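Local coordinates for protein inositol dehydrogenase (Lactobacillus casei, PDB 4MKX) that probably oxidises scyllo-inositol with NAD as cofactor, as a sugar alcohol dehydrogenase of the Gfo/Idh/MocA family, at residues 312-315 against 316-319. Numbering follows the deposited sequence.
Sequences QAFV and NSIL
Gln312 and Asn316 meet one turn apart through their side-chain amides. Gln312 NE2 donates to Asn316 OD1 at 3.1 Å. The donor sits above the Asn316 carbonyl plane, 42° out of it, so it misses the lone pairs. With CG of Gln312 anti to the backbone N (chi1 -168°), the chain then folds back at CG, which brings NE2 to Asn316. Phe314 O accepts the hydroxyl of Ser317, with OG 2.6 Å away. Ile318 CD1 lies over one face of the Phe314 ring, 4.2 Å from its centroid, in a CH-pi contact nearer the ring's border than its middle. Val315 and Leu319 run alongside each other, CG1 to CD1 4.2 Å. All this belongs to the last two turns of helix 304-319, which packs on the parallel Rossmann-type sheet. Among its i to i+4 backbone bonds are Asn316 N to Gln312 O (2.9 Å), Ser317 N to Ala313 O and Leu319 N to Val315 O. Replacing Asn316 by an alanine is likely to cost the helix the amide-amide bond and the packing of ND2 against Gln312 CG. Farther out, Gln312 OE1 accepts from Gln41 N, which fixes the other end of that amide. Phe85 meets the Phe314 ring nearly perpendicular, and Val315, Ile318 and Leu319 rest on Ile18 of strand 18-23.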
ATOM      1  N   GLN A 312      -1.281  31.096  -9.549  1.00 12.69           N
ATOM      2  CA  GLN A 312      -1.970  31.981  -8.612  1.00 13.33           C
ATOM      3  C   GLN A 312      -0.970  32.715  -7.734  1.00 13.26           C
ATOM      4  O   GLN A 312      -1.157  33.897  -7.420  1.00 15.08           O
ATOM      5  CB  GLN A 312      -2.967  31.202  -7.748  1.00 12.85           C
ATOM      6  CG  GLN A 312      -3.927  32.101  -6.963  1.00 16.93           C
ATOM      7  CD  GLN A 312      -4.878  32.880  -7.868  1.00 17.60           C
ATOM      8  OE1 GLN A 312      -5.788  32.304  -8.466  1.00 18.50           O
ATOM      9  NE2 GLN A 312      -4.671  34.195  -7.970  1.00 16.59           N
ATOM     10  N   ALA A 313       0.101  32.028  -7.349  1.00 12.76           N
ATOM     11  CA  ALA A 313       1.122  32.658  -6.526  1.00 13.58           C
ATOM     12  C   ALA A 313       1.794  33.819  -7.264  1.00 15.61           C
ATOM     13  O   ALA A 313       2.122  34.838  -6.658  1.00 16.61           O
ATOM     14  CB  ALA A 313       2.161  31.631  -6.081  1.00 14.41           C
ATOM     15  N   PHE A 314       2.001  33.664  -8.568  1.00 12.87           N
ATOM     16  CA  PHE A 314       2.615  34.727  -9.358  1.00 12.05           C
ATOM     17  C   PHE A 314       1.712  35.955  -9.394  1.00 17.17           C
ATOM     18  O   PHE A 314       2.161  37.078  -9.141  1.00 16.62           O
ATOM     19  CB  PHE A 314       2.934  34.223 -10.765  1.00 12.20           C
ATOM     20  CG  PHE A 314       3.433  35.292 -11.695  1.00 14.13           C
ATOM     21  CD1 PHE A 314       4.708  35.834 -11.547  1.00 15.72           C
ATOM     22  CD2 PHE A 314       2.633  35.730 -12.734  1.00 15.94           C
ATOM     23  CE1 PHE A 314       5.166  36.822 -12.418  1.00 14.68           C
ATOM     24  CE2 PHE A 314       3.081  36.714 -13.607  1.00 14.53           C
ATOM     25  CZ  PHE A 314       4.355  37.250 -13.453  1.00 14.94           C
ATOM     26  N   VAL A 315       0.434  35.733  -9.677  1.00 14.10           N
ATOM     27  CA  VAL A 315      -0.544  36.820  -9.718  1.00 14.24           C
ATOM     28  C   VAL A 315      -0.662  37.528  -8.368  1.00 18.25           C
ATOM     29  O   VAL A 315      -0.656  38.763  -8.309  1.00 18.24           O
ATOM     30  CB  VAL A 315      -1.918  36.321 -10.208  1.00 14.86           C
ATOM     31  CG1 VAL A 315      -2.984  37.397 -10.017  1.00 16.17           C
ATOM     32  CG2 VAL A 315      -1.840  35.914 -11.669  1.00 16.04           C
ATOM     33  N   ASN A 316      -0.762  36.755  -7.288  1.00 16.83           N
ATOM     34  CA  ASN A 316      -0.828  37.332  -5.945  1.00 19.96           C
ATOM     35  C   ASN A 316       0.444  38.078  -5.541  1.00 23.64           C
ATOM     36  O   ASN A 316       0.379  39.032  -4.770  1.00 24.34           O
ATOM     37  CB  ASN A 316      -1.166  36.267  -4.898  1.00 19.34           C
ATOM     38  CG  ASN A 316      -2.533  35.647  -5.117  1.00 21.04           C
ATOM     39  OD1 ASN A 316      -3.322  36.117  -5.930  1.00 19.53           O
ATOM     40  ND2 ASN A 316      -2.813  34.574  -4.393  1.00 25.61           N
ATOM     41  N   SER A 317       1.596  37.640  -6.048  1.00 19.02           N
ATOM     42  CA  SER A 317       2.867  38.288  -5.713  1.00 21.71           C
ATOM     43  C   SER A 317       2.904  39.727  -6.218  1.00 22.61           C
ATOM     44  O   SER A 317       3.495  40.604  -5.587  1.00 23.68           O
ATOM     45  CB  SER A 317       4.067  37.501  -6.268  1.00 18.75           C
ATOM     46  OG  SER A 317       4.228  37.689  -7.665  1.00 17.48           O
ATOM     47  N   ILE A 318       2.276  39.953  -7.364  1.00 17.39           N
ATOM     48  CA  ILE A 318       2.196  41.282  -7.959  1.00 20.57           C
ATOM     49  C   ILE A 318       1.184  42.139  -7.211  1.00 25.23           C
ATOM     50  O   ILE A 318       1.459  43.292  -6.883  1.00 25.93           O
ATOM     51  CB  ILE A 318       1.774  41.197  -9.426  1.00 20.91           C
ATOM     52  CG1 ILE A 318       2.843  40.466 -10.247  1.00 20.76           C
ATOM     53  CG2 ILE A 318       1.523  42.602  -9.994  1.00 22.63           C
ATOM     54  CD1 ILE A 318       2.379  40.077 -11.636  1.00 18.42           C
ATOM     55  N   LEU A 319       0.012  41.568  -6.948  1.00 24.34           N
ATOM     56  CA  LEU A 319      -1.045  42.279  -6.231  1.00 28.18           C
ATOM     57  C   LEU A 319      -0.617  42.686  -4.823  1.00 31.77           C
ATOM     58  O   LEU A 319      -0.887  43.808  -4.388  1.00 38.37           O
ATOM     59  CB  LEU A 319      -2.311  41.428  -6.151  1.00 27.08           C
ATOM     60  CG  LEU A 319      -3.110  41.258  -7.439  1.00 27.55           C
ATOM     61  CD1 LEU A 319      -4.239  40.259  -7.236  1.00 31.71           C
ATOM     62  CD2 LEU A 319      -3.655  42.601  -7.898  1.00 34.49           C
TER